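Local coordinates for amine Dehydrogenase (Pseudomonas putida, PDB 1JMX), which carries two hemes c and probably passes electrons, as the alpha subunit of a quinohemoprotein amine dehydrogenase, at residues 27-41 with 60-74. Numbering follows the deposited sequence.
Sequences ISHQRKTPEGWLMSI and LVKYLADKQGLAPSE. With HEC (heme c), chain F.
Gln-68 O takes two N-H groups from 27-41. Trp-37 NE1 gives its N-H to Gln-68 O at 2.9 Å, in the plane of the indole. Lys-32 N reaches Gln-68 O at 3.2 Å, and these two donors stand on opposite faces of the carbonyl plane. The Gln-68 side chain is bent at chi2 (145°), and its NE2 donates to Ile-27 O at 2.7 Å. Gln-68 NE2 also donates to Gln-30 O at 3.0 Å. A water joins Gln-68 OE1 to Ser-28 OG, which also bonds Tyr-24 N. The Trp-37 ring is sandwiched: Leu-64 CB lies 3.7 Å above one face, a CH-pi contact, and Lys-32 CD covers the other. This is the heme-binding, cytochrome c-like part of the chain. Here helices 34-41 and 60-67 cross at 129°, and Val-61 fits as a knob among Pro-34, Trp-37, Leu-38 and Ile-41. Ile-27, Ile-41 and Leu-60 pack on one heme c, and Gln-30 NE2 bonds its propionate O1A. Further along, Arg-31 meets Glu-74 end-on in a nearly coplanar salt bridge. Arg-31 NH1 bonds Glu-74 OE1 at 2.9 Å. Arg-31 NH2 bonds Glu-74 OE2 at 3.2 Å. Arg-31 NH1 also donates to Gly-69 O at 2.8 Å. Leu-162 O accepts from Arg-31 NH2, and Ser-164 OG bonds Glu-74 OE2.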
ATOM      1  N   ILE A  27      22.957   9.995  10.116  1.00 15.18           N
ATOM      2  CA  ILE A  27      23.673   9.128   9.177  1.00 14.58           C
ATOM      3  C   ILE A  27      24.566   8.061   9.796  1.00 14.59           C
ATOM      4  O   ILE A  27      24.503   6.897   9.405  1.00 14.73           O
ATOM      5  CB  ILE A  27      24.509   9.975   8.194  1.00 13.67           C
ATOM      6  CG1 ILE A  27      23.584  10.942   7.453  1.00 13.83           C
ATOM      7  CG2 ILE A  27      25.257   9.079   7.205  1.00 12.63           C
ATOM      8  CD1 ILE A  27      24.304  11.927   6.574  1.00 11.61           C
ATOM      9  N   SER A  28      25.367   8.446  10.781  1.00 14.15           N
ATOM     10  CA  SER A  28      26.289   7.517  11.423  1.00 13.82           C
ATOM     11  C   SER A  28      25.731   6.768  12.627  1.00 14.48           C
ATOM     12  O   SER A  28      26.492   6.200  13.408  1.00 15.98           O
ATOM     13  CB  SER A  28      27.555   8.264  11.844  1.00 11.81           C
ATOM     14  OG  SER A  28      28.062   9.025  10.767  1.00 10.89           O
ATOM     15  N   HIS A  29      24.411   6.720  12.758  1.00 13.79           N
ATOM     16  CA  HIS A  29      23.794   6.065  13.905  1.00 14.63           C
ATOM     17  C   HIS A  29      22.712   5.078  13.479  1.00 14.36           C
ATOM     18  O   HIS A  29      21.804   4.750  14.247  1.00 13.87           O
ATOM     19  CB  HIS A  29      23.204   7.136  14.821  1.00 15.66           C
ATOM     20  CG  HIS A  29      24.103   8.314  15.007  1.00 17.37           C
ATOM     21  ND1 HIS A  29      25.058   8.371  15.997  1.00 18.52           N
ATOM     22  CD2 HIS A  29      24.244   9.448  14.283  1.00 17.79           C
ATOM     23  CE1 HIS A  29      25.753   9.487  15.872  1.00 18.61           C
ATOM     24  NE2 HIS A  29      25.279  10.158  14.840  1.00 19.69           N
ATOM     25  N   GLN A  30      22.833   4.616  12.239  1.00 14.27           N
ATOM     26  CA  GLN A  30      21.895   3.675  11.660  1.00 14.01           C
ATOM     27  C   GLN A  30      22.645   2.716  10.735  1.00 14.29           C
ATOM     28  O   GLN A  30      23.650   3.090  10.127  1.00 15.30           O
ATOM     29  CB  GLN A  30      20.842   4.439  10.849  1.00 12.60           C
ATOM     30  CG  GLN A  30      20.034   5.460  11.637  1.00 13.72           C
ATOM     31  CD  GLN A  30      19.133   6.298  10.754  1.00 13.55           C
ATOM     32  OE1 GLN A  30      18.996   6.035   9.560  1.00 15.69           O
ATOM     33  NE2 GLN A  30      18.529   7.321  11.332  1.00 12.27           N
ATOM     34  N   ARG A  31      22.179   1.470  10.665  1.00 14.84           N
ATOM     35  CA  ARG A  31      22.771   0.453   9.780  1.00 13.61           C
ATOM     36  C   ARG A  31      21.640  -0.114   8.940  1.00 13.52           C
ATOM     37  O   ARG A  31      20.582  -0.442   9.470  1.00 14.06           O
ATOM     38  CB  ARG A  31      23.456  -0.664  10.572  1.00 12.92           C
ATOM     39  CG  ARG A  31      24.696  -0.204  11.307  1.00 13.50           C
ATOM     40  CD  ARG A  31      25.528  -1.349  11.831  1.00 12.27           C
ATOM     41  NE  ARG A  31      24.925  -2.034  12.966  1.00 12.08           N
ATOM     42  CZ  ARG A  31      24.422  -3.261  12.904  1.00 12.93           C
ATOM     43  NH1 ARG A  31      24.445  -3.925  11.758  1.00 12.16           N
ATOM     44  NH2 ARG A  31      23.956  -3.852  13.997  1.00  9.47           N
ATOM     45  N   LYS A  32      21.843  -0.177   7.630  1.00 13.11           N
ATOM     46  CA  LYS A  32      20.811  -0.681   6.724  1.00 12.84           C
ATOM     47  C   LYS A  32      21.422  -1.499   5.584  1.00 13.08           C
ATOM     48  O   LYS A  32      22.648  -1.564   5.421  1.00 13.21           O
ATOM     49  CB  LYS A  32      20.035   0.486   6.088  1.00 13.17           C
ATOM     50  CG  LYS A  32      19.793   1.708   6.965  1.00 13.36           C
ATOM     51  CD  LYS A  32      19.305   2.869   6.108  1.00 12.38           C
ATOM     52  CE  LYS A  32      19.301   4.189   6.863  1.00 11.87           C
ATOM     53  NZ  LYS A  32      18.064   4.416   7.616  1.00 11.96           N
ATOM     54  N   THR A  33      20.547  -2.089   4.776  1.00 12.00           N
ATOM     55  CA  THR A  33      20.958  -2.872   3.616  1.00 11.87           C
ATOM     56  C   THR A  33      21.288  -1.868   2.507  1.00 12.61           C
ATOM     57  O   THR A  33      21.031  -0.672   2.659  1.00 14.39           O
ATOM     58  CB  THR A  33      19.805  -3.797   3.121  1.00 10.25           C
ATOM     59  OG1 THR A  33      18.691  -3.002   2.694  1.00  9.60           O
ATOM     60  CG2 THR A  33      19.360  -4.752   4.220  1.00  8.15           C
ATOM     61  N   PRO A  34      21.898  -2.330   1.398  1.00 12.34           N
ATOM     62  CA  PRO A  34      22.242  -1.443   0.278  1.00 11.99           C
ATOM     63  C   PRO A  34      21.022  -0.690  -0.276  1.00 12.35           C
ATOM     64  O   PRO A  34      21.106   0.507  -0.562  1.00 12.26           O
ATOM     65  CB  PRO A  34      22.817  -2.413  -0.749  1.00 12.33           C
ATOM     66  CG  PRO A  34      23.510  -3.412   0.118  1.00 13.66           C
ATOM     67  CD  PRO A  34      22.494  -3.666   1.204  1.00 12.54           C
ATOM     68  N   GLU A  35      19.892  -1.380  -0.418  1.00 12.13           N
ATOM     69  CA  GLU A  35      18.687  -0.722  -0.917  1.00 12.41           C
ATOM     70  C   GLU A  35      18.067   0.173   0.146  1.00 11.18           C
ATOM     71  O   GLU A  35      17.306   1.072  -0.176  1.00 11.20           O
ATOM     72  CB  GLU A  35      17.645  -1.696  -1.500  1.00 13.44           C
ATOM     73  CG  GLU A  35      17.681  -3.132  -1.032  1.00 15.43           C
ATOM     74  CD  GLU A  35      18.857  -3.907  -1.583  1.00 12.57           C
ATOM     75  OE1 GLU A  35      19.687  -4.341  -0.775  1.00 15.02           O
ATOM     76  OE2 GLU A  35      18.964  -4.076  -2.809  1.00 16.82           O
ATOM     77  N   GLY A  36      18.392  -0.088   1.410  1.00 10.44           N
ATOM     78  CA  GLY A  36      17.891   0.735   2.494  1.00 11.75           C
ATOM     79  C   GLY A  36      18.583   2.088   2.410  1.00 12.07           C
ATOM     80  O   GLY A  36      17.942   3.139   2.495  1.00 11.40           O
ATOM     81  N   TRP A  37      19.900   2.059   2.215  1.00 11.86           N
ATOM     82  CA  TRP A  37      20.672   3.288   2.084  1.00 12.14           C
ATOM     83  C   TRP A  37      20.216   4.081   0.869  1.00 11.96           C
ATOM     84  O   TRP A  37      20.035   5.293   0.964  1.00 12.59           O
ATOM     85  CB  TRP A  37      22.177   3.007   2.039  1.00 11.86           C
ATOM     86  CG  TRP A  37      22.742   2.765   3.403  1.00 10.40           C
ATOM     87  CD1 TRP A  37      23.310   1.617   3.865  1.00 11.22           C
ATOM     88  CD2 TRP A  37      22.737   3.682   4.502  1.00 10.77           C
ATOM     89  NE1 TRP A  37      23.652   1.757   5.189  1.00 10.54           N
ATOM     90  CE2 TRP A  37      23.314   3.015   5.605  1.00 10.12           C
ATOM     91  CE3 TRP A  37      22.296   5.006   4.666  1.00 10.99           C
ATOM     92  CZ2 TRP A  37      23.463   3.624   6.855  1.00 11.53           C
ATOM     93  CZ3 TRP A  37      22.443   5.611   5.913  1.00 10.50           C
ATOM     94  CH2 TRP A  37      23.022   4.917   6.990  1.00 11.01           C
ATOM     95  N   LEU A  38      19.982   3.396  -0.251  1.00 11.17           N
ATOM     96  CA  LEU A  38      19.505   4.067  -1.458  1.00 11.23           C
ATOM     97  C   LEU A  38      18.155   4.755  -1.194  1.00 11.90           C
ATOM     98  O   LEU A  38      17.908   5.863  -1.674  1.00 11.54           O
ATOM     99  CB  LEU A  38      19.354   3.078  -2.619  1.00 11.09           C
ATOM    100  CG  LEU A  38      18.651   3.641  -3.865  1.00 10.13           C
ATOM    101  CD1 LEU A  38      19.500   4.728  -4.503  1.00 10.82           C
ATOM    102  CD2 LEU A  38      18.373   2.533  -4.853  1.00 11.16           C
ATOM    103  N   MET A  39      17.293   4.089  -0.428  1.00 12.53           N
ATOM    104  CA  MET A  39      15.972   4.613  -0.088  1.00 12.50           C
ATOM    105  C   MET A  39      16.025   5.861   0.783  1.00 10.73           C
ATOM    106  O   MET A  39      15.204   6.752   0.625  1.00 12.26           O
ATOM    107  CB  MET A  39      15.121   3.539   0.581  1.00 11.97           C
ATOM    108  CG  MET A  39      14.395   2.634  -0.406  1.00 13.89           C
ATOM    109  SD  MET A  39      13.295   1.452   0.397  1.00 14.90           S
ATOM    110  CE  MET A  39      12.001   2.556   1.013  1.00 12.87           C
ATOM    111  N   SER A  40      16.987   5.922   1.700  1.00 12.15           N
ATOM    112  CA  SER A  40      17.139   7.089   2.570  1.00 10.71           C
ATOM    113  C   SER A  40      17.594   8.300   1.768  1.00 10.77           C
ATOM    114  O   SER A  40      17.068   9.396   1.942  1.00 10.91           O
ATOM    115  CB  SER A  40      18.147   6.810   3.676  1.00  9.14           C
ATOM    116  OG  SER A  40      17.619   5.885   4.583  1.00  7.79           O
ATOM    117  N   ILE A  41      18.570   8.086   0.886  1.00 10.49           N
ATOM    118  CA  ILE A  41      19.100   9.152   0.050  1.00 11.37           C
ATOM    119  C   ILE A  41      18.045   9.642  -0.940  1.00 12.44           C
ATOM    120  O   ILE A  41      17.927  10.842  -1.191  1.00 12.73           O
ATOM    121  CB  ILE A  41      20.375   8.705  -0.680  1.00 11.16           C
ATOM    122  CG1 ILE A  41      21.459   8.369   0.351  1.00 10.77           C
ATOM    123  CG2 ILE A  41      20.842   9.797  -1.633  1.00 10.40           C
ATOM    124  CD1 ILE A  41      22.683   7.670  -0.211  1.00 10.31           C
ATOM    125  N   LEU A  60      27.830   6.965  -2.710  1.00 15.21           N
ATOM    126  CA  LEU A  60      27.453   7.060  -1.301  1.00 14.03           C
ATOM    127  C   LEU A  60      26.816   5.787  -0.765  1.00 14.26           C
ATOM    128  O   LEU A  60      27.087   5.392   0.364  1.00 16.14           O
ATOM    129  CB  LEU A  60      26.545   8.264  -1.053  1.00 14.12           C
ATOM    130  CG  LEU A  60      27.310   9.583  -0.941  1.00 15.99           C
ATOM    131  CD1 LEU A  60      26.337  10.727  -0.745  1.00 18.35           C
ATOM    132  CD2 LEU A  60      28.295   9.519   0.222  1.00 16.08           C
ATOM    133  N   VAL A  61      25.983   5.142  -1.577  1.00 14.27           N
ATOM    134  CA  VAL A  61      25.327   3.895  -1.175  1.00 14.94           C
ATOM    135  C   VAL A  61      26.387   2.831  -0.899  1.00 14.63           C
ATOM    136  O   VAL A  61      26.349   2.172   0.132  1.00 14.41           O
ATOM    137  CB  VAL A  61      24.341   3.390  -2.267  1.00 15.17           C
ATOM    138  CG1 VAL A  61      23.850   1.980  -1.937  1.00 14.60           C
ATOM    139  CG2 VAL A  61      23.155   4.347  -2.391  1.00 12.99           C
ATOM    140  N   LYS A  62      27.355   2.707  -1.806  1.00 15.34           N
ATOM    141  CA  LYS A  62      28.439   1.738  -1.661  1.00 15.35           C
ATOM    142  C   LYS A  62      29.194   2.017  -0.367  1.00 15.56           C
ATOM    143  O   LYS A  62      29.407   1.116   0.449  1.00 16.73           O
ATOM    144  CB  LYS A  62      29.393   1.825  -2.859  1.00 15.64           C
ATOM    145  CG  LYS A  62      30.613   0.896  -2.789  1.00 18.01           C
ATOM    146  CD  LYS A  62      30.242  -0.547  -3.085  1.00 19.69           C
ATOM    147  CE  LYS A  62      31.459  -1.460  -3.122  1.00 19.35           C
ATOM    148  NZ  LYS A  62      31.906  -1.927  -1.783  1.00 20.27           N
ATOM    149  N   TYR A  63      29.537   3.285  -0.164  1.00 15.92           N
ATOM    150  CA  TYR A  63      30.267   3.717   1.020  1.00 15.22           C
ATOM    151  C   TYR A  63      29.511   3.422   2.312  1.00 14.29           C
ATOM    152  O   TYR A  63      30.058   2.846   3.249  1.00 13.95           O
ATOM    153  CB  TYR A  63      30.588   5.220   0.933  1.00 15.78           C
ATOM    154  CG  TYR A  63      31.315   5.750   2.147  1.00 17.53           C
ATOM    155  CD1 TYR A  63      30.646   6.496   3.124  1.00 18.71           C
ATOM    156  CD2 TYR A  63      32.668   5.460   2.353  1.00 18.53           C
ATOM    157  CE1 TYR A  63      31.305   6.933   4.276  1.00 19.33           C
ATOM    158  CE2 TYR A  63      33.337   5.893   3.505  1.00 18.98           C
ATOM    159  CZ  TYR A  63      32.649   6.624   4.463  1.00 19.91           C
ATOM    160  OH  TYR A  63      33.305   7.022   5.608  1.00 21.95           O
ATOM    161  N   LEU A  64      28.243   3.800   2.352  1.00 13.98           N
ATOM    162  CA  LEU A  64      27.435   3.592   3.547  1.00 13.57           C
ATOM    163  C   LEU A  64      27.043   2.134   3.785  1.00 13.09           C
ATOM    164  O   LEU A  64      26.986   1.687   4.921  1.00 12.69           O
ATOM    165  CB  LEU A  64      26.209   4.497   3.494  1.00 12.40           C
ATOM    166  CG  LEU A  64      26.591   5.977   3.469  1.00 11.61           C
ATOM    167  CD1 LEU A  64      25.413   6.821   3.041  1.00 11.72           C
ATOM    168  CD2 LEU A  64      27.116   6.390   4.837  1.00 10.53           C
ATOM    169  N   ALA A  65      26.834   1.386   2.707  1.00 13.35           N
ATOM    170  CA  ALA A  65      26.458  -0.019   2.800  1.00 13.77           C
ATOM    171  C   ALA A  65      27.591  -0.870   3.383  1.00 14.98           C
ATOM    172  O   ALA A  65      27.344  -1.851   4.074  1.00 15.45           O
ATOM    173  CB  ALA A  65      26.041  -0.540   1.432  1.00 12.91           C
ATOM    174  N   ASP A  66      28.829  -0.490   3.092  1.00 16.21           N
ATOM    175  CA  ASP A  66      29.997  -1.200   3.600  1.00 17.37           C
ATOM    176  C   ASP A  66      30.285  -0.794   5.037  1.00 18.11           C
ATOM    177  O   ASP A  66      30.489  -1.647   5.891  1.00 20.42           O
ATOM    178  CB  ASP A  66      31.228  -0.902   2.743  1.00 16.48           C
ATOM    179  CG  ASP A  66      31.235  -1.649   1.425  1.00 18.88           C
ATOM    180  OD1 ASP A  66      30.170  -2.062   0.915  1.00 19.74           O
ATOM    181  OD2 ASP A  66      32.336  -1.815   0.880  1.00 22.47           O
ATOM    182  N   LYS A  67      30.301   0.512   5.298  1.00 19.70           N
ATOM    183  CA  LYS A  67      30.568   1.046   6.637  1.00 20.79           C
ATOM    184  C   LYS A  67      29.491   0.682   7.659  1.00 21.25           C
ATOM    185  O   LYS A  67      29.790   0.242   8.777  1.00 20.96           O
ATOM    186  CB  LYS A  67      30.701   2.575   6.580  1.00 22.28           C
ATOM    187  CG  LYS A  67      32.104   3.099   6.844  1.00 25.40           C
ATOM    188  CD  LYS A  67      33.119   2.478   5.871  1.00 29.41           C
ATOM    189  CE  LYS A  67      32.699   2.664   4.402  1.00 29.99           C
ATOM    190  NZ  LYS A  67      33.498   1.886   3.384  1.00 29.19           N
ATOM    191  N   GLN A  68      28.236   0.886   7.271  1.00 21.44           N
ATOM    192  CA  GLN A  68      27.103   0.612   8.143  1.00 19.76           C
ATOM    193  C   GLN A  68      26.087  -0.335   7.521  1.00 17.97           C
ATOM    194  O   GLN A  68      24.998   0.064   7.114  1.00 17.12           O
ATOM    195  CB  GLN A  68      26.446   1.929   8.538  1.00 19.92           C
ATOM    196  CG  GLN A  68      27.342   2.818   9.387  1.00 21.65           C
ATOM    197  CD  GLN A  68      27.136   4.282   9.094  1.00 22.07           C
ATOM    198  OE1 GLN A  68      28.095   5.049   9.010  1.00 24.44           O
ATOM    199  NE2 GLN A  68      25.887   4.679   8.914  1.00 21.43           N
ATOM    200  N   GLY A  69      26.464  -1.603   7.454  1.00 17.64           N
ATOM    201  CA  GLY A  69      25.584  -2.609   6.898  1.00 16.31           C
ATOM    202  C   GLY A  69      25.136  -3.572   7.976  1.00 14.84           C
ATOM    203  O   GLY A  69      25.331  -3.329   9.166  1.00 13.74           O
ATOM    204  N   LEU A  70      24.510  -4.662   7.556  1.00 14.31           N
ATOM    205  CA  LEU A  70      24.037  -5.665   8.495  1.00 14.28           C
ATOM    206  C   LEU A  70      24.855  -6.939   8.327  1.00 13.95           C
ATOM    207  O   LEU A  70      25.320  -7.248   7.236  1.00 14.40           O
ATOM    208  CB  LEU A  70      22.564  -5.999   8.232  1.00 13.03           C
ATOM    209  CG  LEU A  70      21.497  -4.911   8.193  1.00 14.53           C
ATOM    210  CD1 LEU A  70      20.136  -5.567   8.048  1.00 14.44           C
ATOM    211  CD2 LEU A  70      21.536  -4.084   9.452  1.00 15.15           C
ATOM    212  N   ALA A  71      25.057  -7.660   9.419  1.00 13.66           N
ATOM    213  CA  ALA A  71      25.756  -8.929   9.344  1.00 13.71           C
ATOM    214  C   ALA A  71      24.786  -9.884   8.627  1.00 14.20           C
ATOM    215  O   ALA A  71      23.579  -9.635   8.582  1.00 13.96           O
ATOM    216  CB  ALA A  71      26.074  -9.433  10.741  1.00 13.09           C
ATOM    217  N   PRO A  72      25.303 -10.962   8.018  1.00 14.00           N
ATOM    218  CA  PRO A  72      24.424 -11.901   7.324  1.00 13.74           C
ATOM    219  C   PRO A  72      23.271 -12.399   8.195  1.00 13.93           C
ATOM    220  O   PRO A  72      22.120 -12.363   7.778  1.00 14.41           O
ATOM    221  CB  PRO A  72      25.381 -13.026   6.938  1.00 14.27           C
ATOM    222  CG  PRO A  72      26.649 -12.286   6.682  1.00 13.28           C
ATOM    223  CD  PRO A  72      26.713 -11.357   7.860  1.00 13.56           C
ATOM    224  N   SER A  73      23.582 -12.797   9.424  1.00 14.26           N
ATOM    225  CA  SER A  73      22.576 -13.303  10.345  1.00 14.32           C
ATOM    226  C   SER A  73      21.531 -12.270  10.764  1.00 14.69           C
ATOM    227  O   SER A  73      20.503 -12.625  11.326  1.00 15.84           O
ATOM    228  CB  SER A  73      23.240 -13.917  11.575  1.00 14.38           C
ATOM    229  OG  SER A  73      23.968 -12.951  12.302  1.00 19.42           O
ATOM    230  N   GLU A  74      21.796 -10.993  10.506  1.00 14.79           N
ATOM    231  CA  GLU A  74      20.838  -9.949  10.849  1.00 14.55           C
ATOM    232  C   GLU A  74      19.794  -9.789   9.746  1.00 15.06           C
ATOM    233  O   GLU A  74      18.839  -9.032   9.897  1.00 15.73           O
ATOM    234  CB  GLU A  74      21.548  -8.624  11.132  1.00 14.69           C
ATOM    235  CG  GLU A  74      22.458  -8.660  12.361  1.00 14.07           C
ATOM    236  CD  GLU A  74      23.141  -7.330  12.621  1.00 13.69           C
ATOM    237  OE1 GLU A  74      23.619  -6.696  11.662  1.00 13.96           O
ATOM    238  OE2 GLU A  74      23.195  -6.914  13.786  1.00 14.48           O
TER
HETATM  239 FE   HEC F1002      19.190  13.678   5.463  1.00 11.65          FE
HETATM  240  CHA HEC F1002      17.128  12.463   7.837  1.00 10.24           C
HETATM  241  CHB HEC F1002      20.792  10.703   5.317  1.00  9.97           C
HETATM  242  CHC HEC F1002      21.290  14.924   3.076  1.00  9.84           C
HETATM  243  CHD HEC F1002      17.578  16.704   5.614  1.00 10.65           C
HETATM  244  NA  HEC F1002      19.000  11.957   6.379  1.00 11.11           N
HETATM  245  C1A HEC F1002      18.092  11.608   7.344  1.00 11.74           C
HETATM  246  C2A HEC F1002      18.282  10.230   7.776  1.00 11.34           C
HETATM  247  C3A HEC F1002      19.311   9.745   7.063  1.00 11.46           C
HETATM  248  C4A HEC F1002      19.757  10.814   6.196  1.00 10.28           C
HETATM  249  CMA HEC F1002      19.889   8.347   7.158  1.00 10.89           C
HETATM  250  CAA HEC F1002      17.466   9.507   8.823  1.00 12.53           C
HETATM  251  CBA HEC F1002      16.389   8.695   8.139  1.00 12.97           C
HETATM  252  CGA HEC F1002      15.508   7.933   9.110  1.00 14.37           C
HETATM  253  O1A HEC F1002      15.714   8.023  10.332  1.00 15.73           O
HETATM  254  O2A HEC F1002      14.592   7.233   8.638  1.00 14.65           O
HETATM  255  NB  HEC F1002      20.699  12.975   4.422  1.00 10.19           N
HETATM  256  C1B HEC F1002      21.252  11.694   4.480  1.00  8.90           C
HETATM  257  C2B HEC F1002      22.355  11.510   3.598  1.00  9.25           C
HETATM  258  C3B HEC F1002      22.508  12.714   2.968  1.00  9.83           C
HETATM  259  C4B HEC F1002      21.478  13.612   3.470  1.00 10.16           C
HETATM  260  CMB HEC F1002      23.187  10.222   3.426  1.00  8.98           C
HETATM  261  CAB HEC F1002      23.596  12.984   1.948  1.00 12.35           C
HETATM  262  CBB HEC F1002      23.357  12.593   0.487  1.00 12.19           C
HETATM  263  NC  HEC F1002      19.386  15.433   4.544  1.00 11.61           N
HETATM  264  C1C HEC F1002      20.317  15.777   3.572  1.00 12.25           C
HETATM  265  C2C HEC F1002      20.157  17.141   3.135  1.00 13.05           C
HETATM  266  C3C HEC F1002      19.141  17.648   3.841  1.00 13.33           C
HETATM  267  C4C HEC F1002      18.644  16.582   4.717  1.00 11.20           C
HETATM  268  CMC HEC F1002      21.011  17.846   2.081  1.00 14.01           C
HETATM  269  CAC HEC F1002      18.794  19.128   3.883  1.00 13.73           C
HETATM  270  CBC HEC F1002      17.880  19.768   2.856  1.00 14.16           C
HETATM  271  ND  HEC F1002      17.668  14.433   6.501  1.00  9.73           N
HETATM  272  C1D HEC F1002      17.118  15.695   6.452  1.00  9.39           C
HETATM  273  C2D HEC F1002      15.996  15.838   7.390  1.00  9.85           C
HETATM  274  C3D HEC F1002      15.897  14.621   7.999  1.00  8.71           C
HETATM  275  C4D HEC F1002      16.922  13.785   7.447  1.00  8.46           C
HETATM  276  CMD HEC F1002      15.137  17.087   7.622  1.00  7.38           C
HETATM  277  CAD HEC F1002      14.906  14.169   9.071  1.00  8.29           C
HETATM  278  CBD HEC F1002      13.559  13.676   8.566  1.00  7.82           C
HETATM  279  CGD HEC F1002      13.670  12.511   7.612  1.00  8.88           C
HETATM  280  O1D HEC F1002      13.453  12.696   6.413  1.00  9.52           O
HETATM  281  O2D HEC F1002      13.974  11.393   8.053  1.00  8.01           O
HETATM  282  O   HOH W   1      28.808   7.696   8.599  1.00 23.03           O
HETATM  283  O   HOH W   2      24.520  -2.644   3.571  1.00 10.58           O